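Putative (Helicobacter pylori, PDB 4O8S) probably acts as a nucleotidyltransferase, belonging to the superfamily that includes the AbiEii toxins of type IV toxin-antitoxin systems. Local coordinates at residues A[169-183]-A[203-217]. Residues are numbered along the deposited sequence; the frame is centred on the assembly and turned at random.
Sequences ASRLKDFSKDPDKLV and EETALELGVMAQLIH
Ser176 meets Gly210 where the backbones come nearest, their CA atoms 4.6 Å apart, and the missing side chain lets Ser176 O settle 3.4 Å from Gly210 CA. With chi1 at 63°, Ser176 OG turns back to donate to Leu172 O at 2.8 Å, tilted from that carbonyl's plane. The hydroxyl also accepts from a water that donates to Gly210 O, so this water bridges the two helices.

Apolar contacts extend to both sides. Leu172 lays CD2 against Ala213 CB (3.7 Å) and CD1 against Leu209 CD1, while Leu209 CD2 lies 3.9 Å from Phe175 CE2, at the ring's edge. Beyond the turn, Ala206 CB packs among Pro179, Leu182 and Val183, and Leu207 CD2 crosses to Pro179 CB.

At the far end the extended Lys173 side chain crosses that of His217 at about a right angle, Lys173 CD 3.9 Å from His217 ND1, and Ala169 CB lies at the ring's edge.

Asp178 N-caps helix 179-192, accepting from Lys181 N above its carboxylate plane. Two consecutive helices thus pack roughly antiparallel (149° and 143° for the short segments) along one long C-terminal helix, a helical-bundle arrangement whose inner face Leu209 extends to helix 147-159.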
ATOM      1  N   ALA A 169      16.684   5.605   0.839  1.00 38.66           N
ATOM      2  CA  ALA A 169      17.635   4.661   0.258  1.00 40.67           C
ATOM      3  C   ALA A 169      18.521   4.057   1.332  1.00 42.98           C
ATOM      4  O   ALA A 169      18.778   2.841   1.336  1.00 39.68           O
ATOM      5  CB  ALA A 169      18.490   5.334  -0.806  1.00 40.08           C
ATOM      6  N   SER A 170      18.984   4.902   2.249  1.00 42.86           N
ATOM      7  CA  SER A 170      19.863   4.425   3.307  1.00 45.22           C
ATOM      8  C   SER A 170      19.152   3.391   4.167  1.00 42.86           C
ATOM      9  O   SER A 170      19.725   2.349   4.507  1.00 43.23           O
ATOM     10  CB  SER A 170      20.371   5.583   4.167  1.00 48.96           C
ATOM     11  OG  SER A 170      21.180   5.087   5.222  1.00 55.77           O
ATOM     12  N   ARG A 171      17.895   3.671   4.501  1.00 39.97           N
ATOM     13  CA  ARG A 171      17.102   2.744   5.300  1.00 39.99           C
ATOM     14  C   ARG A 171      16.802   1.458   4.528  1.00 39.33           C
ATOM     15  O   ARG A 171      16.812   0.364   5.099  1.00 41.25           O
ATOM     16  CB  ARG A 171      15.798   3.413   5.756  1.00 42.56           C
ATOM     17  CG  ARG A 171      16.010   4.663   6.633  1.00 43.93           C
ATOM     18  CD  ARG A 171      14.765   5.562   6.655  1.00 42.45           C
ATOM     19  NE  ARG A 171      13.621   4.916   7.307  1.00 39.66           N
ATOM     20  CZ  ARG A 171      12.359   5.331   7.192  1.00 41.44           C
ATOM     21  NH1 ARG A 171      12.065   6.393   6.445  1.00 40.44           N
ATOM     22  NH2 ARG A 171      11.382   4.681   7.818  1.00 39.72           N
ATOM     23  N   LEU A 172      16.540   1.588   3.229  1.00 35.84           N
ATOM     24  CA  LEU A 172      16.227   0.424   2.403  1.00 37.54           C
ATOM     25  C   LEU A 172      17.443  -0.489   2.325  1.00 39.00           C
ATOM     26  O   LEU A 172      17.311  -1.710   2.428  1.00 36.15           O
ATOM     27  CB  LEU A 172      15.819   0.854   0.999  1.00 33.96           C
ATOM     28  CG  LEU A 172      15.455  -0.279   0.036  1.00 34.95           C
ATOM     29  CD1 LEU A 172      14.112  -0.898   0.407  1.00 35.21           C
ATOM     30  CD2 LEU A 172      15.445   0.231  -1.398  1.00 32.80           C
ATOM     31  N   LYS A 173      18.618   0.124   2.159  1.00 46.56           N
ATOM     32  CA  LYS A 173      19.902  -0.576   2.156  1.00 46.46           C
ATOM     33  C   LYS A 173      20.121  -1.309   3.472  1.00 48.86           C
ATOM     34  O   LYS A 173      20.487  -2.487   3.484  1.00 51.08           O
ATOM     35  CB  LYS A 173      21.042   0.420   1.900  1.00 48.73           C
ATOM     36  CG  LYS A 173      22.423  -0.203   1.723  1.00 53.14           C
ATOM     37  CD  LYS A 173      23.471   0.857   1.377  1.00 54.64           C
ATOM     38  CE  LYS A 173      24.881   0.263   1.368  1.00 62.02           C
ATOM     39  NZ  LYS A 173      25.930   1.242   0.937  1.00 64.11           N
ATOM     40  N   ASP A 174      19.875  -0.611   4.580  1.00 49.95           N
ATOM     41  CA  ASP A 174      20.007  -1.187   5.913  1.00 52.47           C
ATOM     42  C   ASP A 174      19.090  -2.404   6.062  1.00 53.19           C
ATOM     43  O   ASP A 174      19.496  -3.454   6.564  1.00 53.22           O
ATOM     44  CB  ASP A 174      19.655  -0.123   6.954  1.00 53.81           C
ATOM     45  CG  ASP A 174      20.362  -0.333   8.287  1.00 60.60           C
ATOM     46  OD1 ASP A 174      20.557  -1.500   8.709  1.00 62.42           O
ATOM     47  OD2 ASP A 174      20.713   0.687   8.922  1.00 63.49           O
ATOM     48  N   PHE A 175      17.851  -2.254   5.600  1.00 44.07           N
ATOM     49  CA  PHE A 175      16.847  -3.313   5.692  1.00 42.82           C
ATOM     50  C   PHE A 175      17.225  -4.546   4.874  1.00 39.21           C
ATOM     51  O   PHE A 175      16.916  -5.669   5.263  1.00 37.26           O
ATOM     52  CB  PHE A 175      15.491  -2.773   5.208  1.00 41.55           C
ATOM     53  CG  PHE A 175      14.466  -3.843   4.902  1.00 39.61           C
ATOM     54  CD1 PHE A 175      13.891  -4.595   5.923  1.00 39.00           C
ATOM     55  CD2 PHE A 175      14.048  -4.070   3.587  1.00 38.70           C
ATOM     56  CE1 PHE A 175      12.922  -5.577   5.646  1.00 35.33           C
ATOM     57  CE2 PHE A 175      13.077  -5.048   3.290  1.00 37.47           C
ATOM     58  CZ  PHE A 175      12.517  -5.807   4.327  1.00 35.85           C
ATOM     59  N   SER A 176      17.880  -4.333   3.734  1.00 45.56           N
ATOM     60  CA  SER A 176      18.071  -5.408   2.761  1.00 44.87           C
ATOM     61  C   SER A 176      19.515  -5.917   2.653  1.00 47.21           C
ATOM     62  O   SER A 176      19.839  -6.668   1.730  1.00 47.27           O
ATOM     63  CB  SER A 176      17.586  -4.952   1.382  1.00 39.45           C
ATOM     64  OG  SER A 176      18.357  -3.858   0.910  1.00 38.07           O
ATOM     65  N   LYS A 177      20.368  -5.520   3.596  1.00 54.41           N
ATOM     66  CA  LYS A 177      21.803  -5.825   3.533  1.00 56.26           C
ATOM     67  C   LYS A 177      22.138  -7.326   3.675  1.00 60.45           C
ATOM     68  O   LYS A 177      23.187  -7.784   3.201  1.00 63.60           O
ATOM     69  CB  LYS A 177      22.532  -5.028   4.616  1.00 57.97           C
ATOM     70  CG  LYS A 177      22.015  -5.359   5.997  1.00 56.91           C
ATOM     71  CD  LYS A 177      22.610  -4.494   7.077  1.00 62.25           C
ATOM     72  CE  LYS A 177      21.881  -4.758   8.394  1.00 61.95           C
ATOM     73  NZ  LYS A 177      22.355  -3.859   9.488  1.00 75.62           N
ATOM     74  N   ASP A 178      21.246  -8.073   4.327  1.00 58.79           N
ATOM     75  CA  ASP A 178      21.456  -9.490   4.634  1.00 58.29           C
ATOM     76  C   ASP A 178      20.352 -10.314   3.982  1.00 56.94           C
ATOM     77  O   ASP A 178      19.390 -10.700   4.650  1.00 59.87           O
ATOM     78  CB  ASP A 178      21.435  -9.699   6.157  1.00 58.98           C
ATOM     79  CG  ASP A 178      21.926 -11.092   6.586  1.00 66.40           C
ATOM     80  OD1 ASP A 178      21.760 -12.082   5.830  1.00 62.46           O
ATOM     81  OD2 ASP A 178      22.472 -11.192   7.709  1.00 67.37           O
ATOM     82  N   PRO A 179      20.483 -10.583   2.671  1.00 54.29           N
ATOM     83  CA  PRO A 179      19.423 -11.278   1.932  1.00 51.94           C
ATOM     84  C   PRO A 179      19.072 -12.638   2.515  1.00 54.52           C
ATOM     85  O   PRO A 179      17.922 -13.062   2.381  1.00 54.42           O
ATOM     86  CB  PRO A 179      20.021 -11.423   0.525  1.00 52.81           C
ATOM     87  CG  PRO A 179      20.931 -10.234   0.396  1.00 52.61           C
ATOM     88  CD  PRO A 179      21.554 -10.109   1.772  1.00 54.97           C
ATOM     89  N   ASP A 180      20.030 -13.311   3.152  1.00 63.04           N
ATOM     90  CA  ASP A 180      19.753 -14.600   3.786  1.00 62.70           C
ATOM     91  C   ASP A 180      18.808 -14.449   4.972  1.00 59.58           C
ATOM     92  O   ASP A 180      17.928 -15.283   5.186  1.00 61.98           O
ATOM     93  CB  ASP A 180      21.055 -15.276   4.235  1.00 69.60           C
ATOM     94  CG  ASP A 180      21.740 -16.036   3.110  1.00 77.96           C
ATOM     95  OD1 ASP A 180      21.481 -15.718   1.923  1.00 75.26           O
ATOM     96  OD2 ASP A 180      22.542 -16.951   3.415  1.00 85.88           O
ATOM     97  N   LYS A 181      19.000 -13.384   5.743  1.00 57.08           N
ATOM     98  CA  LYS A 181      18.134 -13.083   6.882  1.00 58.45           C
ATOM     99  C   LYS A 181      16.699 -12.825   6.417  1.00 54.83           C
ATOM    100  O   LYS A 181      15.732 -13.274   7.047  1.00 56.30           O
ATOM    101  CB  LYS A 181      18.669 -11.865   7.644  1.00 59.15           C
ATOM    102  CG  LYS A 181      17.871 -11.476   8.884  1.00 59.39           C
ATOM    103  CD  LYS A 181      18.320 -10.109   9.413  1.00 62.80           C
ATOM    104  CE  LYS A 181      17.461  -9.648  10.584  1.00 67.59           C
ATOM    105  NZ  LYS A 181      16.007  -9.759  10.273  1.00 67.66           N
ATOM    106  N   LEU A 182      16.567 -12.105   5.305  1.00 48.43           N
ATOM    107  CA  LEU A 182      15.250 -11.824   4.738  1.00 46.92           C
ATOM    108  C   LEU A 182      14.546 -13.124   4.355  1.00 44.43           C
ATOM    109  O   LEU A 182      13.357 -13.299   4.617  1.00 42.17           O
ATOM    110  CB  LEU A 182      15.379 -10.930   3.504  1.00 44.46           C
ATOM    111  CG  LEU A 182      15.828  -9.481   3.692  1.00 45.87           C
ATOM    112  CD1 LEU A 182      15.997  -8.816   2.332  1.00 44.64           C
ATOM    113  CD2 LEU A 182      14.840  -8.707   4.561  1.00 42.00           C
ATOM    114  N   VAL A 183      15.285 -14.040   3.733  1.00 44.14           N
ATOM    115  CA  VAL A 183      14.699 -15.319   3.356  1.00 45.39           C
ATOM    116  C   VAL A 183      14.240 -16.056   4.612  1.00 44.79           C
ATOM    117  O   VAL A 183      13.083 -16.499   4.697  1.00 41.80           O
ATOM    118  CB  VAL A 183      15.689 -16.165   2.533  1.00 49.02           C
ATOM    119  CG1 VAL A 183      15.073 -17.497   2.170  1.00 49.46           C
ATOM    120  CG2 VAL A 183      16.066 -15.416   1.276  1.00 45.28           C
ATOM    121  N   GLU A 203      13.847 -15.847  -2.666  1.00 43.88           N
ATOM    122  CA  GLU A 203      15.302 -15.745  -2.756  1.00 46.04           C
ATOM    123  C   GLU A 203      15.744 -14.695  -3.781  1.00 42.47           C
ATOM    124  O   GLU A 203      16.566 -13.834  -3.478  1.00 43.23           O
ATOM    125  CB  GLU A 203      15.925 -17.109  -3.097  1.00 52.22           C
ATOM    126  CG  GLU A 203      16.443 -17.910  -1.893  1.00 61.72           C
ATOM    127  CD  GLU A 203      17.811 -17.423  -1.384  1.00 71.37           C
ATOM    128  OE1 GLU A 203      18.284 -16.358  -1.855  1.00 67.22           O
ATOM    129  OE2 GLU A 203      18.409 -18.105  -0.509  1.00 75.22           O
ATOM    130  N   GLU A 204      15.197 -14.769  -4.992  1.00 39.70           N
ATOM    131  CA  GLU A 204      15.569 -13.836  -6.055  1.00 42.34           C
ATOM    132  C   GLU A 204      15.201 -12.410  -5.649  1.00 40.28           C
ATOM    133  O   GLU A 204      16.014 -11.487  -5.785  1.00 39.14           O
ATOM    134  CB  GLU A 204      14.901 -14.217  -7.385  1.00 43.14           C
ATOM    135  CG  GLU A 204      15.327 -13.357  -8.586  1.00 52.36           C
ATOM    136  CD  GLU A 204      14.630 -13.754  -9.891  1.00 61.89           C
ATOM    137  OE1 GLU A 204      14.968 -14.822 -10.455  1.00 67.34           O
ATOM    138  OE2 GLU A 204      13.747 -12.993 -10.355  1.00 67.75           O
ATOM    139  N   THR A 205      13.989 -12.240  -5.127  1.00 36.74           N
ATOM    140  CA  THR A 205      13.529 -10.926  -4.672  1.00 36.99           C
ATOM    141  C   THR A 205      14.464 -10.354  -3.606  1.00 33.14           C
ATOM    142  O   THR A 205      14.842  -9.183  -3.661  1.00 33.75           O
ATOM    143  CB  THR A 205      12.094 -10.994  -4.107  1.00 36.28           C
ATOM    144  OG1 THR A 205      11.176 -11.310  -5.164  1.00 34.76           O
ATOM    145  CG2 THR A 205      11.700  -9.649  -3.461  1.00 33.40           C
ATOM    146  N   ALA A 206      14.846 -11.188  -2.646  1.00 36.36           N
ATOM    147  CA  ALA A 206      15.701 -10.743  -1.552  1.00 38.66           C
ATOM    148  C   ALA A 206      17.070 -10.293  -2.066  1.00 42.79           C
ATOM    149  O   ALA A 206      17.579  -9.233  -1.673  1.00 41.99           O
ATOM    150  CB  ALA A 206      15.860 -11.853  -0.537  1.00 41.94           C
ATOM    151  N   LEU A 207      17.667 -11.106  -2.936  1.00 40.13           N
ATOM    152  CA  LEU A 207      18.965 -10.784  -3.523  1.00 41.95           C
ATOM    153  C   LEU A 207      18.877  -9.522  -4.346  1.00 38.74           C
ATOM    154  O   LEU A 207      19.692  -8.616  -4.190  1.00 38.74           O
ATOM    155  CB  LEU A 207      19.455 -11.923  -4.428  1.00 43.53           C
ATOM    156  CG  LEU A 207      20.019 -13.135  -3.687  1.00 53.76           C
ATOM    157  CD1 LEU A 207      20.298 -14.296  -4.646  1.00 56.19           C
ATOM    158  CD2 LEU A 207      21.285 -12.726  -2.943  1.00 52.64           C
ATOM    159  N   GLU A 208      17.884  -9.473  -5.225  1.00 37.59           N
ATOM    160  CA  GLU A 208      17.738  -8.344  -6.123  1.00 40.02           C
ATOM    161  C   GLU A 208      17.509  -7.022  -5.378  1.00 41.83           C
ATOM    162  O   GLU A 208      18.073  -5.983  -5.766  1.00 40.74           O
ATOM    163  CB  GLU A 208      16.630  -8.600  -7.151  1.00 41.60           C
ATOM    164  CG  GLU A 208      16.570  -7.496  -8.195  1.00 49.67           C
ATOM    165  CD  GLU A 208      15.602  -7.786  -9.323  1.00 52.96           C
ATOM    166  OE1 GLU A 208      14.656  -8.576  -9.110  1.00 43.31           O
ATOM    167  OE2 GLU A 208      15.795  -7.208 -10.423  1.00 57.86           O
ATOM    168  N   LEU A 209      16.702  -7.054  -4.312  1.00 37.56           N
ATOM    169  CA  LEU A 209      16.452  -5.835  -3.531  1.00 35.45           C
ATOM    170  C   LEU A 209      17.706  -5.315  -2.835  1.00 33.15           C
ATOM    171  O   LEU A 209      17.975  -4.108  -2.865  1.00 35.79           O
ATOM    172  CB  LEU A 209      15.328  -6.020  -2.495  1.00 34.79           C
ATOM    173  CG  LEU A 209      15.167  -4.786  -1.584  1.00 33.67           C
ATOM    174  CD1 LEU A 209      14.814  -3.546  -2.413  1.00 30.42           C
ATOM    175  CD2 LEU A 209      14.154  -5.010  -0.449  1.00 34.58           C
ATOM    176  N   GLY A 210      18.460  -6.205  -2.193  1.00 36.02           N
ATOM    177  CA  GLY A 210      19.683  -5.799  -1.514  1.00 37.18           C
ATOM    178  C   GLY A 210      20.635  -5.065  -2.444  1.00 41.76           C
ATOM    179  O   GLY A 210      21.209  -4.014  -2.096  1.00 40.68           O
ATOM    180  N   VAL A 211      20.778  -5.599  -3.653  1.00 39.13           N
ATOM    181  CA  VAL A 211      21.675  -4.996  -4.634  1.00 40.40           C
ATOM    182  C   VAL A 211      21.133  -3.679  -5.189  1.00 39.31           C
ATOM    183  O   VAL A 211      21.883  -2.705  -5.299  1.00 41.67           O
ATOM    184  CB  VAL A 211      22.002  -5.987  -5.773  1.00 41.95           C
ATOM    185  CG1 VAL A 211      22.825  -5.316  -6.859  1.00 40.20           C
ATOM    186  CG2 VAL A 211      22.742  -7.191  -5.205  1.00 41.98           C
HETATM  187  N   MSE A 212      19.846  -3.634  -5.541  1.00 41.00           N
HETATM  188  CA  MSE A 212      19.237  -2.388  -6.029  1.00 40.73           C
HETATM  189  C   MSE A 212      19.355  -1.271  -5.009  1.00 38.26           C
HETATM  190  O   MSE A 212      19.589  -0.114  -5.367  1.00 38.06           O
HETATM  191  CB  MSE A 212      17.757  -2.580  -6.376  1.00 38.03           C
HETATM  192  CG  MSE A 212      17.512  -3.466  -7.594  1.00 41.15           C
HETATM  193 SE   MSE A 212      15.600  -3.502  -8.134  1.00 40.49          SE
HETATM  194  CE  MSE A 212      14.929  -4.380  -6.563  1.00 37.00           C
ATOM    195  N   ALA A 213      19.184  -1.615  -3.733  1.00 36.13           N
ATOM    196  CA  ALA A 213      19.243  -0.611  -2.682  1.00 36.61           C
ATOM    197  C   ALA A 213      20.647  -0.021  -2.619  1.00 39.27           C
ATOM    198  O   ALA A 213      20.809   1.165  -2.345  1.00 36.93           O
ATOM    199  CB  ALA A 213      18.850  -1.209  -1.357  1.00 34.73           C
ATOM    200  N   GLN A 214      21.657  -0.852  -2.876  1.00 47.81           N
ATOM    201  CA  GLN A 214      23.034  -0.382  -2.927  1.00 48.85           C
ATOM    202  C   GLN A 214      23.195   0.628  -4.040  1.00 48.22           C
ATOM    203  O   GLN A 214      23.741   1.714  -3.825  1.00 50.92           O
ATOM    204  CB  GLN A 214      23.998  -1.544  -3.179  1.00 51.54           C
ATOM    205  CG  GLN A 214      24.133  -2.515  -2.028  1.00 54.38           C
ATOM    206  CD  GLN A 214      25.393  -3.354  -2.135  1.00 67.81           C
ATOM    207  OE1 GLN A 214      26.103  -3.312  -3.149  1.00 65.38           O
ATOM    208  NE2 GLN A 214      25.686  -4.116  -1.083  1.00 69.32           N
ATOM    209  N   LEU A 215      22.720   0.258  -5.229  1.00 41.09           N
ATOM    210  CA  LEU A 215      22.847   1.098  -6.417  1.00 44.54           C
ATOM    211  C   LEU A 215      22.170   2.439  -6.232  1.00 44.46           C
ATOM    212  O   LEU A 215      22.760   3.489  -6.518  1.00 44.50           O
ATOM    213  CB  LEU A 215      22.230   0.419  -7.641  1.00 41.24           C
ATOM    214  CG  LEU A 215      23.174  -0.311  -8.598  1.00 50.53           C
ATOM    215  CD1 LEU A 215      23.688  -1.560  -7.938  1.00 47.56           C
ATOM    216  CD2 LEU A 215      22.476  -0.647  -9.910  1.00 50.97           C
ATOM    217  N   ILE A 216      20.916   2.390  -5.783  1.00 39.03           N
ATOM    218  CA  ILE A 216      20.122   3.601  -5.582  1.00 40.18           C
ATOM    219  C   ILE A 216      20.847   4.515  -4.598  1.00 39.45           C
ATOM    220  O   ILE A 216      21.042   5.698  -4.864  1.00 40.98           O
ATOM    221  CB  ILE A 216      18.691   3.251  -5.086  1.00 40.35           C
ATOM    222  CG1 ILE A 216      17.938   2.495  -6.189  1.00 37.28           C
ATOM    223  CG2 ILE A 216      17.922   4.513  -4.674  1.00 36.73           C
ATOM    224  CD1 ILE A 216      16.699   1.729  -5.719  1.00 33.47           C
ATOM    225  N   HIS A 217      21.272   3.956  -3.475  1.00 46.11           N
ATOM    226  CA  HIS A 217      21.999   4.737  -2.496  1.00 51.03           C
ATOM    227  C   HIS A 217      23.307   5.310  -3.072  1.00 54.25           C
ATOM    228  O   HIS A 217      23.682   6.442  -2.771  1.00 54.42           O
ATOM    229  CB  HIS A 217      22.278   3.895  -1.256  1.00 52.48           C
ATOM    230  CG  HIS A 217      22.959   4.656  -0.163  1.00 59.15           C
ATOM    231  ND1 HIS A 217      24.287   4.468   0.156  1.00 60.37           N
ATOM    232  CD2 HIS A 217      22.501   5.621   0.671  1.00 59.22           C
ATOM    233  CE1 HIS A 217      24.614   5.278   1.148  1.00 63.51           C
ATOM    234  NE2 HIS A 217      23.551   5.991   1.478  1.00 62.80           N
TER
HETATM  235  O   HOH W   1      21.405  -3.788   0.583  1.00 45.85           O